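Local atomic coordinates of naphthalene dioxygenase large subunit (Rhodococcus sp., PDB entry 2B1X), a protein that forms the large subunit of a Rieske-type non-heme iron oxygenase, carrying a two-iron, two-sulfur cluster in one domain and a single iron ion in the other. Residues Tyr65-Gln70 with Trp326-Pro331; Trp197-Asn202 with Asp332-Met337. All blocks are in the same frame, centred on the assembly; numbering follows the deposited sequence.

Interaction 1 of 2, residues Tyr65-Gln70 with Trp326-Pro331; sequences YISEDQ and WHPLGP
Ser67 and Pro328 bring the backbones nearest, their CA atoms 5.9 Å apart, where the type II' turn from Ile66 to Asp69, which joins strands 60-66 and 69-75, meets the end of strand 318-330. No backbone hydrogen bond links the two segments, and His327 bridges the gap with its side chain. With CG anti to the backbone nitrogen (chi1 -173°) the imidazole extends to the turn, and NE2 gives a weak hydrogen bond to Ser67 O at 3.0 Å, bent to 130° at the hydrogen. The carbonyl oxygen sits at the ring edge, in its plane, and is also 3.3 Å from His327 CE1. Tyr65 CB packs 3.4 Å from His327 NE2, and the two rings are oblique, their planes at 47°. The Tyr65 hydroxyl leads away to Gln70 NE2 within the hairpin and to Asp127 of a small-subunit chain. Ser67 OG rests 3.8 Å from Pro328 CG, a van der Waals contact. The carboxylate of Glu68 comes back toward strand 318-330 and reaches it through two waters: OE2 accepts from one at 2.7 Å and from the other at 2.8 Å, and these donate their second protons to Pro328 O and Leu329 O respectively. Glu68 OE1 is in a salt bridge with Arg38, while Asp69 accepts backbone N-H groups of Phe387 and Ala388 of the second large subunit. Between these two segments the polar links are one weak direct bond and two water bridges, combined with modest side-chain packing in a mostly buried contact between the two domains.

Interaction 2 of 2, residues Trp197-Asn202 with Asp332-Met337; sequences WVIDAN and DKMEVM
The Trp197 indole carries Val336 on one face: CB stands 3.7 Å from the centroid of the six-membered ring, 9° off its normal, a CH-pi contact. Val336 CG1 reaches toward the rim, 3.5 Å from Trp197 CH2, while Trp197 NE1 makes a weak hydrogen bond to His166 O of a small-subunit chain. A chi1 of 75° sets the indole back over the neighbouring strand, alongside the valine. The other branch, Val336 CG2, presses tightly on Ile199 CD1 at 3.5 Å, and Met334 continues this face, its CE lying 4.1 Å from Ala201 CB. Beneath them strands 197-199 and 333-337 run antiparallel, with reciprocal backbone bonds in the hydrogen-bonded pairs Trp197-Val336 and Ile199-Met334. Ile199 O takes Met334 N at 2.8 Å and, weakly, Ala201 N in the inverse gamma turn centred on Asp200, where the strand ends. On the face of Val198 and Glu335, Val198 CG1 packs against Lys333 CE, and Glu335 OE2 forms a salt bridge with Arg196 and a hydrogen bond with Thr162 of a small-subunit chain. Asp200 OD1 forms a salt bridge with Arg377 NE of helix 369-382, and Ile199 touches Ala373, next to the iron ligand Asp372. Trp197, Ile199, Met334 and Val336 thus pack together on one face, partly against helix 369-382, while the strand pair also meets the small subunit through Trp197, Val198 and Glu335.

How the interactions relate
Along the chain the segments alternate, 65-70, 197-202, 326-331 and 332-337, the last two being contiguous across the turn between strands 318-330 and 333-343. The contact centres lie about 10 Å apart. These two strands are neighbours in the large antiparallel sheet of the catalytic domain, where His327 N probably bonds to Glu335 O at 2.8 Å, and Trp326 packs on Met334. Pro331 O and Asn202 ND2, also 2.8 Å apart, probably tie the turn to the end of strand 188-199. Interaction 2 therefore joins the sheet's outermost strand within this chain, which the small subunit meets through backbone bonds, whereas interaction 1 docks a Rieske-domain hairpin, so the hairpin of strands 318-330 and 333-343 serves both catalytic sheet and domain junction.

Interaction 1 of 2, residues Tyr65-Gln70 with Trp326-Pro331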
ATOM      1  N   TYR A  65      -8.439  -0.303 -21.938  1.00 11.54           N
ATOM      2  CA  TYR A  65      -7.219  -1.090 -21.681  1.00 12.53           C
ATOM      3  C   TYR A  65      -7.161  -2.471 -22.303  1.00 12.41           C
ATOM      4  O   TYR A  65      -8.200  -3.131 -22.473  1.00 13.97           O
ATOM      5  CB  TYR A  65      -7.040  -1.304 -20.163  1.00 12.82           C
ATOM      6  CG  TYR A  65      -6.903  -0.039 -19.426  1.00 13.07           C
ATOM      7  CD1 TYR A  65      -8.002   0.736 -19.107  1.00 14.04           C
ATOM      8  CD2 TYR A  65      -5.627   0.432 -19.089  1.00 15.32           C
ATOM      9  CE1 TYR A  65      -7.849   1.969 -18.426  1.00 14.90           C
ATOM     10  CE2 TYR A  65      -5.474   1.604 -18.395  1.00 16.31           C
ATOM     11  CZ  TYR A  65      -6.586   2.378 -18.077  1.00 16.95           C
ATOM     12  OH  TYR A  65      -6.379   3.582 -17.428  1.00 22.18           O
ATOM     13  N   ILE A  66      -5.949  -2.914 -22.594  1.00 12.22           N
ATOM     14  CA  ILE A  66      -5.642  -4.336 -22.596  1.00 12.72           C
ATOM     15  C   ILE A  66      -4.558  -4.508 -21.579  1.00 12.96           C
ATOM     16  O   ILE A  66      -3.415  -4.065 -21.782  1.00 13.72           O
ATOM     17  CB  ILE A  66      -5.254  -4.881 -24.005  1.00 12.35           C
ATOM     18  CG1 ILE A  66      -6.396  -4.573 -25.013  1.00 10.59           C
ATOM     19  CG2 ILE A  66      -4.980  -6.366 -23.922  1.00 13.06           C
ATOM     20  CD1 ILE A  66      -6.168  -5.023 -26.469  1.00 12.10           C
ATOM     21  N   SER A  67      -4.932  -5.121 -20.452  1.00 13.16           N
ATOM     22  CA  SER A  67      -4.082  -5.189 -19.276  1.00 13.02           C
ATOM     23  C   SER A  67      -3.522  -3.801 -18.937  1.00 12.14           C
ATOM     24  O   SER A  67      -4.286  -2.878 -18.832  1.00 11.62           O
ATOM     25  CB  SER A  67      -3.005  -6.279 -19.413  1.00 12.59           C
ATOM     26  OG  SER A  67      -3.654  -7.534 -19.664  1.00 15.13           O
ATOM     27  N   GLU A  68      -2.212  -3.659 -18.762  1.00 12.06           N
ATOM     28  CA  GLU A  68      -1.626  -2.380 -18.408  1.00 12.55           C
ATOM     29  C   GLU A  68      -1.566  -1.437 -19.625  1.00 13.54           C
ATOM     30  O   GLU A  68      -1.236  -0.244 -19.477  1.00 15.88           O
ATOM     31  CB  GLU A  68      -0.183  -2.575 -17.842  1.00 13.10           C
ATOM     32  CG  GLU A  68      -0.069  -3.271 -16.477  1.00 10.48           C
ATOM     33  CD  GLU A  68      -0.197  -4.782 -16.552  1.00 11.72           C
ATOM     34  OE1 GLU A  68      -0.101  -5.368 -17.643  1.00 11.63           O
ATOM     35  OE2 GLU A  68      -0.408  -5.407 -15.497  1.00 12.51           O
ATOM     36  N   ASP A  69      -1.801  -1.935 -20.841  1.00 13.68           N
ATOM     37  CA  ASP A  69      -1.725  -1.026 -21.995  1.00 13.54           C
ATOM     38  C   ASP A  69      -2.967  -0.164 -22.112  1.00 13.59           C
ATOM     39  O   ASP A  69      -4.101  -0.667 -22.066  1.00 12.63           O
ATOM     40  CB  ASP A  69      -1.503  -1.747 -23.305  1.00 13.57           C
ATOM     41  CG  ASP A  69      -0.068  -2.162 -23.479  1.00 14.58           C
ATOM     42  OD1 ASP A  69       0.813  -1.265 -23.571  1.00 13.36           O
ATOM     43  OD2 ASP A  69       0.252  -3.370 -23.503  1.00 17.37           O
ATOM     44  N   GLN A  70      -2.723   1.129 -22.322  1.00 13.43           N
ATOM     45  CA  GLN A  70      -3.761   2.110 -22.347  1.00 13.62           C
ATOM     46  C   GLN A  70      -3.967   2.630 -23.767  1.00 13.41           C
ATOM     47  O   GLN A  70      -3.004   3.036 -24.416  1.00 13.31           O
ATOM     48  CB  GLN A  70      -3.387   3.239 -21.386  1.00 14.08           C
ATOM     49  CG  GLN A  70      -4.552   4.135 -21.027  1.00 16.49           C
ATOM     50  CD  GLN A  70      -4.105   5.316 -20.181  1.00 17.74           C
ATOM     51  OE1 GLN A  70      -3.375   6.131 -20.659  1.00 17.87           O
ATOM     52  NE2 GLN A  70      -4.560   5.401 -18.936  1.00 21.67           N
ATOM     53  N   TRP A 326     -13.923  -7.912 -16.585  1.00 11.02           N
ATOM     54  CA  TRP A 326     -13.180  -8.294 -15.403  1.00 11.48           C
ATOM     55  C   TRP A 326     -11.757  -7.919 -15.769  1.00 11.35           C
ATOM     56  O   TRP A 326     -11.025  -8.717 -16.346  1.00 10.90           O
ATOM     57  CB  TRP A 326     -13.335  -9.795 -15.092  1.00 11.10           C
ATOM     58  CG  TRP A 326     -14.721 -10.272 -15.186  1.00 11.39           C
ATOM     59  CD1 TRP A 326     -15.265 -11.112 -16.158  1.00 12.62           C
ATOM     60  CD2 TRP A 326     -15.795  -9.937 -14.298  1.00 10.36           C
ATOM     61  NE1 TRP A 326     -16.597 -11.313 -15.892  1.00 11.10           N
ATOM     62  CE2 TRP A 326     -16.942 -10.625 -14.749  1.00 10.61           C
ATOM     63  CE3 TRP A 326     -15.895  -9.137 -13.134  1.00  8.62           C
ATOM     64  CZ2 TRP A 326     -18.183 -10.522 -14.112  1.00  8.79           C
ATOM     65  CZ3 TRP A 326     -17.150  -9.053 -12.485  1.00 12.06           C
ATOM     66  CH2 TRP A 326     -18.281  -9.750 -12.999  1.00 10.43           C
ATOM     67  N   HIS A 327     -11.387  -6.678 -15.473  1.00 11.55           N
ATOM     68  CA  HIS A 327     -10.080  -6.192 -15.921  1.00 12.91           C
ATOM     69  C   HIS A 327      -8.908  -6.680 -15.040  1.00 12.62           C
ATOM     70  O   HIS A 327      -8.881  -6.407 -13.854  1.00 14.26           O
ATOM     71  CB  HIS A 327     -10.059  -4.661 -16.060  1.00 13.27           C
ATOM     72  CG  HIS A 327      -8.801  -4.173 -16.669  1.00 14.30           C
ATOM     73  ND1 HIS A 327      -7.890  -3.403 -15.971  1.00 16.48           N
ATOM     74  CD2 HIS A 327      -8.249  -4.422 -17.879  1.00  9.53           C
ATOM     75  CE1 HIS A 327      -6.849  -3.160 -16.746  1.00 13.11           C
ATOM     76  NE2 HIS A 327      -7.030  -3.789 -17.895  1.00 13.55           N
ATOM     77  N   PRO A 328      -7.928  -7.381 -15.611  1.00 12.52           N
ATOM     78  CA  PRO A 328      -6.816  -7.914 -14.805  1.00 12.23           C
ATOM     79  C   PRO A 328      -5.787  -6.875 -14.289  1.00 12.62           C
ATOM     80  O   PRO A 328      -5.095  -6.169 -15.078  1.00 12.66           O
ATOM     81  CB  PRO A 328      -6.118  -8.893 -15.769  1.00 11.22           C
ATOM     82  CG  PRO A 328      -6.339  -8.294 -17.116  1.00 11.70           C
ATOM     83  CD  PRO A 328      -7.787  -7.725 -17.048  1.00 11.44           C
ATOM     84  N   LEU A 329      -5.634  -6.833 -12.972  1.00 12.11           N
ATOM     85  CA  LEU A 329      -4.726  -5.860 -12.347  1.00 11.81           C
ATOM     86  C   LEU A 329      -3.511  -6.601 -11.757  1.00 12.10           C
ATOM     87  O   LEU A 329      -2.412  -6.056 -11.688  1.00 12.45           O
ATOM     88  CB  LEU A 329      -5.464  -5.073 -11.264  1.00 11.76           C
ATOM     89  CG  LEU A 329      -6.400  -3.954 -11.708  1.00 12.56           C
ATOM     90  CD1 LEU A 329      -6.958  -3.227 -10.474  1.00 13.30           C
ATOM     91  CD2 LEU A 329      -5.650  -2.966 -12.634  1.00 12.85           C
ATOM     92  N   GLY A 330      -3.723  -7.840 -11.313  1.00 11.74           N
ATOM     93  CA  GLY A 330      -2.634  -8.676 -10.797  1.00 10.86           C
ATOM     94  C   GLY A 330      -3.237 -10.053 -10.499  1.00 11.04           C
ATOM     95  O   GLY A 330      -4.450 -10.280 -10.792  1.00  9.20           O
ATOM     96  N   PRO A 331      -2.423 -10.966  -9.973  1.00 10.22           N
ATOM     97  CA  PRO A 331      -2.889 -12.331  -9.672  1.00 10.36           C
ATOM     98  C   PRO A 331      -4.089 -12.284  -8.716  1.00 11.79           C
ATOM     99  O   PRO A 331      -5.014 -13.153  -8.784  1.00 10.28           O
ATOM    100  CB  PRO A 331      -1.685 -12.979  -8.979  1.00 10.65           C
ATOM    101  CG  PRO A 331      -0.801 -11.800  -8.562  1.00 11.18           C
ATOM    102  CD  PRO A 331      -1.000 -10.750  -9.609  1.00  9.93           C
TER
HETATM  103  O   HOH W   1      -2.379  -7.183 -15.444  1.00 17.94           O
HETATM  104  O   HOH W   2      -1.555  -4.179 -13.230  1.00 21.11           O

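Interaction 2 of 2, residues Trp197-Asn202 with Asp332-Met337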
ATOM      1  N   TRP A 197     -14.614  -0.168 -10.215  1.00  9.63           N
ATOM      2  CA  TRP A 197     -14.128  -0.308  -8.839  1.00  9.81           C
ATOM      3  C   TRP A 197     -13.208  -1.520  -8.788  1.00 10.46           C
ATOM      4  O   TRP A 197     -13.241  -2.353  -9.713  1.00 10.21           O
ATOM      5  CB  TRP A 197     -15.301  -0.393  -7.830  1.00  9.24           C
ATOM      6  CG  TRP A 197     -16.041  -1.733  -7.793  1.00  8.86           C
ATOM      7  CD1 TRP A 197     -15.893  -2.736  -6.855  1.00  9.03           C
ATOM      8  CD2 TRP A 197     -17.045  -2.200  -8.705  1.00  9.56           C
ATOM      9  NE1 TRP A 197     -16.740  -3.784  -7.136  1.00  8.64           N
ATOM     10  CE2 TRP A 197     -17.443  -3.493  -8.276  1.00 10.73           C
ATOM     11  CE3 TRP A 197     -17.627  -1.678  -9.861  1.00 10.21           C
ATOM     12  CZ2 TRP A 197     -18.424  -4.253  -8.947  1.00 11.80           C
ATOM     13  CZ3 TRP A 197     -18.617  -2.444 -10.529  1.00 12.24           C
ATOM     14  CH2 TRP A 197     -18.990  -3.699 -10.064  1.00 11.94           C
ATOM     15  N   VAL A 198     -12.425  -1.617  -7.709  1.00 10.48           N
ATOM     16  CA  VAL A 198     -11.391  -2.645  -7.531  1.00 10.90           C
ATOM     17  C   VAL A 198     -11.816  -3.761  -6.562  1.00 11.34           C
ATOM     18  O   VAL A 198     -12.280  -3.482  -5.462  1.00 11.06           O
ATOM     19  CB  VAL A 198     -10.099  -1.988  -7.028  1.00 11.56           C
ATOM     20  CG1 VAL A 198      -9.018  -3.044  -6.678  1.00 14.31           C
ATOM     21  CG2 VAL A 198      -9.597  -0.993  -8.074  1.00 11.99           C
ATOM     22  N   ILE A 199     -11.676  -5.020  -6.987  1.00 11.16           N
ATOM     23  CA  ILE A 199     -12.019  -6.168  -6.146  1.00 11.17           C
ATOM     24  C   ILE A 199     -10.692  -6.925  -6.002  1.00 11.54           C
ATOM     25  O   ILE A 199     -10.017  -7.185  -7.003  1.00 11.03           O
ATOM     26  CB  ILE A 199     -13.125  -7.089  -6.798  1.00 11.37           C
ATOM     27  CG1 ILE A 199     -14.485  -6.372  -6.931  1.00  9.74           C
ATOM     28  CG2 ILE A 199     -13.357  -8.349  -5.938  1.00 10.82           C
ATOM     29  CD1 ILE A 199     -15.564  -7.269  -7.645  1.00 13.15           C
ATOM     30  N   ASP A 200     -10.321  -7.277  -4.772  1.00 11.68           N
ATOM     31  CA  ASP A 200      -9.136  -8.096  -4.538  1.00 11.59           C
ATOM     32  C   ASP A 200      -9.413  -9.579  -4.862  1.00 11.36           C
ATOM     33  O   ASP A 200      -9.385 -10.430  -3.972  1.00 10.65           O
ATOM     34  CB  ASP A 200      -8.589  -7.875  -3.103  1.00 12.21           C
ATOM     35  CG  ASP A 200      -9.703  -7.860  -2.021  1.00 16.05           C
ATOM     36  OD1 ASP A 200     -10.894  -7.597  -2.349  1.00 15.12           O
ATOM     37  OD2 ASP A 200      -9.448  -8.099  -0.809  1.00 19.12           O
ATOM     38  N   ALA A 201      -9.714  -9.873  -6.149  1.00 11.17           N
ATOM     39  CA  ALA A 201      -9.929 -11.234  -6.643  1.00  9.89           C
ATOM     40  C   ALA A 201      -9.277 -11.391  -8.015  1.00 10.12           C
ATOM     41  O   ALA A 201      -9.051 -10.405  -8.743  1.00  8.94           O
ATOM     42  CB  ALA A 201     -11.442 -11.514  -6.768  1.00 10.87           C
ATOM     43  N   ASN A 202      -9.016 -12.631  -8.417  1.00 10.11           N
ATOM     44  CA  ASN A 202      -8.543 -12.873  -9.772  1.00 10.25           C
ATOM     45  C   ASN A 202      -9.710 -12.692 -10.753  1.00 10.37           C
ATOM     46  O   ASN A 202     -10.860 -13.119 -10.462  1.00  9.84           O
ATOM     47  CB  ASN A 202      -7.940 -14.272  -9.911  1.00 10.18           C
ATOM     48  CG  ASN A 202      -7.199 -14.450 -11.231  1.00 10.09           C
ATOM     49  OD1 ASN A 202      -7.708 -15.058 -12.151  1.00 10.10           O
ATOM     50  ND2 ASN A 202      -6.000 -13.913 -11.317  1.00  8.53           N
ATOM     51  N   ASP A 332      -4.105 -11.254  -7.859  1.00 11.49           N
ATOM     52  CA  ASP A 332      -5.103 -11.223  -6.809  1.00 12.61           C
ATOM     53  C   ASP A 332      -5.945  -9.962  -6.809  1.00 12.41           C
ATOM     54  O   ASP A 332      -6.521  -9.597  -5.781  1.00 12.34           O
ATOM     55  CB  ASP A 332      -4.449 -11.431  -5.433  1.00 12.30           C
ATOM     56  CG  ASP A 332      -3.379 -10.444  -5.162  1.00 16.66           C
ATOM     57  OD1 ASP A 332      -3.189  -9.507  -5.990  1.00 18.09           O
ATOM     58  OD2 ASP A 332      -2.642 -10.564  -4.153  1.00 21.89           O
ATOM     59  N   LYS A 333      -6.041  -9.315  -7.969  1.00 12.48           N
ATOM     60  CA  LYS A 333      -6.708  -8.033  -8.044  1.00 13.53           C
ATOM     61  C   LYS A 333      -7.340  -7.779  -9.415  1.00 12.26           C
ATOM     62  O   LYS A 333      -6.778  -8.117 -10.437  1.00 11.02           O
ATOM     63  CB  LYS A 333      -5.689  -6.941  -7.697  1.00 14.35           C
ATOM     64  CG  LYS A 333      -6.291  -5.579  -7.308  1.00 19.31           C
ATOM     65  CD  LYS A 333      -5.168  -4.559  -7.014  1.00 25.41           C
ATOM     66  CE  LYS A 333      -5.698  -3.139  -6.861  1.00 29.20           C
ATOM     67  NZ  LYS A 333      -4.610  -2.119  -6.461  1.00 35.55           N
ATOM     68  N   MET A 334      -8.554  -7.246  -9.442  1.00 11.57           N
ATOM     69  CA  MET A 334      -9.116  -6.874 -10.723  1.00 11.39           C
ATOM     70  C   MET A 334      -9.882  -5.566 -10.600  1.00 11.51           C
ATOM     71  O   MET A 334     -10.218  -5.154  -9.483  1.00 11.11           O
ATOM     72  CB  MET A 334      -9.996  -8.019 -11.255  1.00 12.02           C
ATOM     73  CG  MET A 334     -11.305  -8.234 -10.426  1.00 13.78           C
ATOM     74  SD  MET A 334     -12.578  -9.086 -11.410  1.00 15.16           S
ATOM     75  CE  MET A 334     -13.339 -10.089 -10.126  1.00 13.16           C
ATOM     76  N   GLU A 335     -10.165  -4.928 -11.735  1.00 10.81           N
ATOM     77  CA  GLU A 335     -11.046  -3.746 -11.759  1.00 11.41           C
ATOM     78  C   GLU A 335     -12.265  -4.155 -12.571  1.00 11.67           C
ATOM     79  O   GLU A 335     -12.108  -4.594 -13.712  1.00 11.91           O
ATOM     80  CB  GLU A 335     -10.345  -2.535 -12.393  1.00 10.44           C
ATOM     81  CG  GLU A 335     -11.179  -1.243 -12.513  1.00 13.71           C
ATOM     82  CD  GLU A 335     -10.359  -0.041 -13.005  1.00 17.44           C
ATOM     83  OE1 GLU A 335      -9.109  -0.077 -12.969  1.00 19.76           O
ATOM     84  OE2 GLU A 335     -10.939   0.964 -13.430  1.00 20.08           O
ATOM     85  N   VAL A 336     -13.446  -4.101 -11.960  1.00 10.43           N
ATOM     86  CA  VAL A 336     -14.674  -4.370 -12.681  1.00 10.92           C
ATOM     87  C   VAL A 336     -15.039  -3.083 -13.408  1.00 10.71           C
ATOM     88  O   VAL A 336     -14.861  -1.990 -12.851  1.00 10.10           O
ATOM     89  CB  VAL A 336     -15.834  -4.781 -11.763  1.00 10.23           C
ATOM     90  CG1 VAL A 336     -17.114  -5.162 -12.607  1.00 10.18           C
ATOM     91  CG2 VAL A 336     -15.430  -5.938 -10.845  1.00 10.02           C
ATOM     92  N   MET A 337     -15.444  -3.220 -14.668  1.00 10.37           N
ATOM     93  CA  MET A 337     -16.116  -2.116 -15.413  1.00 10.78           C
ATOM     94  C   MET A 337     -17.495  -2.612 -15.795  1.00 10.93           C
ATOM     95  O   MET A 337     -17.608  -3.443 -16.698  1.00 11.76           O
ATOM     96  CB  MET A 337     -15.314  -1.703 -16.658  1.00  9.96           C
ATOM     97  CG  MET A 337     -13.790  -1.522 -16.310  1.00 12.62           C
ATOM     98  SD  MET A 337     -12.926  -0.528 -17.518  1.00 19.44           S
ATOM     99  CE  MET A 337     -11.195  -0.721 -16.946  1.00 16.39           C
TER